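Local coordinates for appr-1-p processing domain protein (PDB 5M31) that is of unassigned function but carries a macro domain, a mixed beta sheet packed between helices, at residues 87-92 with 100-105; 26-31 with 121-126. All blocks are in the same frame, centred on the assembly; numbering follows the deposited sequence. Where two conformers were deposited one is given.

Interaction 1: residues 87-92 with 100-105; sequences FPTKKH and EYVEEG
The Phe87 ring lies against the backbone of Gly105, bringing its outer atoms CE2 and CZ up to the helix where no side chain intervenes. CZ comes to 3.4 Å from Gly105 C, an approach neither face-on nor edge-on, while Val102 O sits at the ring edge, 3.5 Å from CZ. Phe87 reaches this far because its CG is anti to the backbone N (chi1 -175°), which swings the ring out from strand 83-88 to helix 99-116. On the sheet side, Phe87 also packs on Val28.

One turn earlier in the helix, Tyr101 turns a ring edge to the loop. Its CD2 is 3.6 Å from Thr89 O, which lies in the ring plane, and Lys90 CA borders the same edge. The phenol end meets Lys91, whose extended chain crosses the tyrosine at roughly a right angle with CE 3.6 Å from the Tyr101 OH. The Thr89 and Val102 methyls, CG2 to CG2, make only a light contact; Thr89 OG1 hydrogen-bonds Ser97 OG.

Between these two aromatic contacts a water donates to Pro88 O and Tyr101 O, each at 2.8 Å from the water oxygen. Tyr101 O also accepts the helical bond from Gly105 N, so that carbonyl takes two donors.

No direct hydrogen bond spans the contact. Helix and strand end meet through ring-to-backbone and aliphatic packing, with the water as their polar bridge, which implies a join held mostly by shape, with the inner Phe87 end more deeply buried than the outer end at Lys91.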
# COMPACT_ATOMS: atom_id res chain seq x y z
N PHE A 87 -0.33 1.79 -3.78
CA PHE A 87 -1.83 1.86 -3.50
C PHE A 87 -2.25 3.32 -3.62
O PHE A 87 -1.91 4.11 -2.77
CB PHE A 87 -2.01 1.33 -2.05
CG PHE A 87 -3.42 1.21 -1.57
CD1 PHE A 87 -4.23 2.31 -1.40
CD2 PHE A 87 -3.88 0.01 -1.11
CE1 PHE A 87 -5.50 2.20 -0.86
CE2 PHE A 87 -5.14 -0.11 -0.52
CZ PHE A 87 -5.95 0.99 -0.42
N PRO A 88 -2.99 3.66 -4.67
CA PRO A 88 -3.42 5.05 -4.79
C PRO A 88 -4.48 5.42 -3.74
O PRO A 88 -5.47 4.73 -3.60
CB PRO A 88 -4.00 5.10 -6.23
CG PRO A 88 -3.49 3.89 -6.89
CD PRO A 88 -3.36 2.87 -5.85
N THR A 89 -4.31 6.54 -3.03
CA THR A 89 -5.32 6.96 -2.08
C THR A 89 -5.90 8.28 -2.50
O THR A 89 -6.76 8.79 -1.85
CB THR A 89 -4.77 7.18 -0.68
OG1 THR A 89 -3.80 8.22 -0.70
CG2 THR A 89 -4.09 5.93 -0.12
N LYS A 90 -5.39 8.80 -3.58
CA LYS A 90 -5.77 10.15 -4.08
C LYS A 90 -5.26 10.33 -5.51
O LYS A 90 -4.35 9.59 -6.00
CB LYS A 90 -5.16 11.19 -3.17
CG LYS A 90 -3.63 11.22 -3.23
CD LYS A 90 -3.01 12.20 -2.27
CE LYS A 90 -3.23 11.83 -0.80
NZ LYS A 90 -2.72 12.95 0.04
N LYS A 91 -5.86 11.27 -6.24
CA LYS A 91 -5.43 11.52 -7.60
C LYS A 91 -4.16 12.36 -7.61
O LYS A 91 -3.13 11.95 -8.09
CB LYS A 91 -6.55 12.18 -8.42
CG LYS A 91 -7.72 11.26 -8.58
CD LYS A 91 -8.76 11.89 -9.47
CE LYS A 91 -10.03 11.07 -9.49
NZ LYS A 91 -11.03 12.00 -10.05
N HIS A 92 -4.24 13.59 -7.11
CA HIS A 92 -3.11 14.46 -7.12
C HIS A 92 -2.52 14.51 -5.73
O HIS A 92 -3.20 14.38 -4.73
CB HIS A 92 -3.53 15.86 -7.58
CG HIS A 92 -2.39 16.79 -7.84
ND1 HIS A 92 -1.77 17.50 -6.84
CD2 HIS A 92 -1.83 17.22 -9.00
CE1 HIS A 92 -0.86 18.31 -7.36
NE2 HIS A 92 -0.85 18.12 -8.67
N GLU A 100 -13.40 6.74 -0.14
CA GLU A 100 -13.86 5.90 -1.27
C GLU A 100 -12.69 5.26 -2.00
O GLU A 100 -12.76 4.07 -2.45
CB GLU A 100 -14.70 6.75 -2.26
CG GLU A 100 -14.91 6.11 -3.62
CD GLU A 100 -15.68 7.00 -4.58
OE1 GLU A 100 -16.63 7.66 -4.12
OE2 GLU A 100 -15.35 7.01 -5.78
N TYR A 101 -11.60 5.98 -2.13
CA TYR A 101 -10.46 5.53 -2.85
C TYR A 101 -9.72 4.46 -2.03
O TYR A 101 -9.20 3.50 -2.58
CB TYR A 101 -9.54 6.69 -3.16
CG TYR A 101 -10.18 7.78 -4.01
CD1 TYR A 101 -11.42 7.60 -4.64
CD2 TYR A 101 -9.54 9.00 -4.19
CE1 TYR A 101 -11.95 8.61 -5.45
CE2 TYR A 101 -10.12 10.02 -4.90
CZ TYR A 101 -11.29 9.79 -5.58
OH TYR A 101 -11.81 10.84 -6.32
N VAL A 102 -9.72 4.61 -0.72
CA VAL A 102 -9.13 3.57 0.18
C VAL A 102 -9.99 2.29 0.08
O VAL A 102 -9.45 1.17 -0.00
CB VAL A 102 -9.03 4.11 1.63
CG1 VAL A 102 -8.66 2.99 2.61
CG2 VAL A 102 -8.00 5.22 1.65
N GLU A 103 -11.31 2.45 0.04
CA GLU A 103 -12.20 1.27 -0.04
C GLU A 103 -11.96 0.50 -1.32
O GLU A 103 -11.85 -0.74 -1.29
CB GLU A 103 -13.66 1.66 0.05
CG GLU A 103 -14.03 2.26 1.39
CD GLU A 103 -15.34 3.05 1.38
OE1 GLU A 103 -15.92 3.30 0.28
OE2 GLU A 103 -15.79 3.41 2.50
N GLU A 104 -11.90 1.22 -2.45
CA GLU A 104 -11.69 0.57 -3.74
C GLU A 104 -10.27 -0.03 -3.77
O GLU A 104 -10.07 -1.12 -4.30
CB GLU A 104 -11.88 1.57 -4.87
CG GLU A 104 -13.29 2.10 -4.91
CD GLU A 104 -13.60 2.85 -6.17
OE1 GLU A 104 -12.64 3.15 -6.92
OE2 GLU A 104 -14.80 3.17 -6.41
N GLY A 105 -9.29 0.68 -3.18
CA GLY A 105 -7.93 0.17 -3.12
C GLY A 105 -7.84 -1.14 -2.31
O GLY A 105 -7.05 -2.06 -2.66
O HOH W 1 -7.40 3.08 -4.73

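Interaction 2: residues 26-31 with 121-126; sequences ALVNTV and IALPPL
Val28 packs tightly against strand 120-123 and the turn beyond it. Its CG2 lies 3.9 Å from Ile121 CD1, the two side chains crossing obliquely, and also reaches Leu123 CG. The rotamer puts CG1 anti to the backbone N (chi1 178°), pointing it toward the Leu126 CD2 methyl and leaving CG2 for the isoleucine. Ala26 CB adds to the same apolar patch, against Ile121 CG1, and Phe85 of neighbouring strand 83-88 packs beside it.

Two backbone bonds join the parallel strands around Ala122: its N donates to Ala26 O at 3.0 Å, and its O accepts from Val28 N at 2.9 Å. On the other sheet face Leu27 CD2 touches Ala122 CB, with Phe45 of helix 40-48 packing on Leu27.

Past Leu123 the strand pairing stops. Pro124 has no N-H to offer, and its CD instead sits 3.2 Å from Val28 O, a buried carbonyl with no hydrogen-bonding partner in the model. Beyond it no backbone bond follows, and Thr30 CG2 packs on Leu126 CD2 at 3.7 Å. The Thr30 and Pro124 side chains run alongside each other in opposite senses, CG2 against CG. This is the more open side: Thr30 is partly exposed, and a bound glycerol lies about 4 Å from the Pro124 side chain.

The chemistry thus changes along the strand, from paired backbone bonds over an apolar core to packing without hydrogen bonds at the proline, where a carbonyl faces a CH2 group and strand 120-123 gives way to loop.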
# COMPACT_ATOMS: atom_id res chain seq x y z
N ALA A 26 5.79 -8.32 1.00
CA ALA A 26 5.23 -7.21 0.24
C ALA A 26 5.03 -6.02 1.17
O ALA A 26 4.55 -6.21 2.27
CB ALA A 26 3.91 -7.60 -0.41
N LEU A 27 5.38 -4.83 0.69
CA LEU A 27 5.05 -3.58 1.36
C LEU A 27 4.06 -2.80 0.54
O LEU A 27 4.17 -2.72 -0.69
CB LEU A 27 6.28 -2.71 1.55
CG LEU A 27 7.40 -3.28 2.44
CD1 LEU A 27 8.50 -2.23 2.54
CD2 LEU A 27 6.92 -3.72 3.81
N VAL A 28 3.15 -2.17 1.24
CA VAL A 28 2.23 -1.17 0.60
C VAL A 28 2.74 0.26 0.80
O VAL A 28 3.03 0.68 1.92
CB VAL A 28 0.81 -1.30 1.20
CG1 VAL A 28 -0.11 -0.26 0.59
CG2 VAL A 28 0.28 -2.71 0.98
N ASN A 29 2.80 0.97 -0.32
CA ASN A 29 3.17 2.38 -0.40
C ASN A 29 1.91 3.12 -0.81
O ASN A 29 1.23 2.70 -1.74
CB ASN A 29 4.18 2.52 -1.52
CG ASN A 29 4.66 3.91 -1.70
OD1 ASN A 29 4.63 4.70 -0.79
ND2 ASN A 29 5.25 4.17 -2.84
N THR A 30 1.59 4.20 -0.13
CA THR A 30 0.39 4.98 -0.46
C THR A 30 0.79 6.10 -1.44
O THR A 30 1.72 6.89 -1.16
CB THR A 30 -0.29 5.52 0.81
OG1 THR A 30 0.69 6.04 1.69
CG2 THR A 30 -1.09 4.43 1.51
N VAL A 31 0.14 6.12 -2.61
CA VAL A 31 0.60 6.94 -3.69
C VAL A 31 -0.56 7.78 -4.26
O VAL A 31 -1.71 7.67 -3.84
CB VAL A 31 1.31 6.16 -4.81
CG1 VAL A 31 2.50 5.44 -4.22
CG2 VAL A 31 0.34 5.20 -5.49
N ILE A 121 2.41 -9.35 4.26
CA ILE A 121 2.32 -7.99 3.71
C ILE A 121 2.19 -7.01 4.87
O ILE A 121 1.61 -7.33 5.91
CB ILE A 121 1.13 -7.85 2.73
CG1 ILE A 121 1.17 -6.53 1.96
CG2 ILE A 121 -0.18 -8.12 3.42
CD1 ILE A 121 0.37 -6.58 0.66
N ALA A 122 2.77 -5.83 4.69
CA ALA A 122 2.67 -4.75 5.66
C ALA A 122 2.17 -3.49 4.98
O ALA A 122 2.58 -3.20 3.86
CB ALA A 122 4.01 -4.45 6.34
N LEU A 123 1.36 -2.76 5.73
CA LEU A 123 0.67 -1.58 5.25
C LEU A 123 0.86 -0.43 6.23
O LEU A 123 0.89 -0.64 7.44
CB LEU A 123 -0.83 -1.81 5.32
CG LEU A 123 -1.75 -2.56 4.53
CD1 LEU A 123 -1.48 -4.03 4.79
CD2 LEU A 123 -3.16 -2.12 4.96
N PRO A 124 0.90 0.80 5.71
CA PRO A 124 0.68 1.97 6.54
C PRO A 124 -0.80 2.16 6.83
O PRO A 124 -1.62 1.49 6.28
CB PRO A 124 1.22 3.11 5.65
CG PRO A 124 0.97 2.67 4.28
CD PRO A 124 0.93 1.16 4.28
N PRO A 125 -1.15 3.23 7.56
CA PRO A 125 -2.58 3.35 7.92
C PRO A 125 -3.47 3.99 6.81
O PRO A 125 -4.47 4.63 7.13
CB PRO A 125 -2.55 4.16 9.21
CG PRO A 125 -1.20 4.80 9.29
CD PRO A 125 -0.27 3.99 8.45
N LEU A 126 -3.08 3.81 5.56
CA LEU A 126 -3.83 4.26 4.37
C LEU A 126 -4.42 5.65 4.45
O LEU A 126 -5.60 5.83 4.19
CB LEU A 126 -4.89 3.24 3.97
CG LEU A 126 -4.33 1.81 3.90
CD1 LEU A 126 -5.40 0.83 3.53
CD2 LEU A 126 -3.21 1.69 2.88

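Overall arrangement
After strand 11-15 comes strand 26-31, which waits for its partners through helices 40-48 and 50-61 and strand 71-74. Strand 83-88 then pairs with one side of it, and after a ten-residue connection helix 99-116 folds back on the strand end: interaction 1 closes this short loop. The helix leads into strand 120-123, which lies along the other side of strand 26-31, where interaction 2 closes a loop of 89 intervening residues. The short loop therefore falls wholly within the long one. Strand 83-88, helix 99-116 and strand 120-123 form a beta-alpha-beta crossover spanning strand 26-31, and probable backbone hydrogen bonds of Phe87 with Asn29 and Val31 join the two contacts directly.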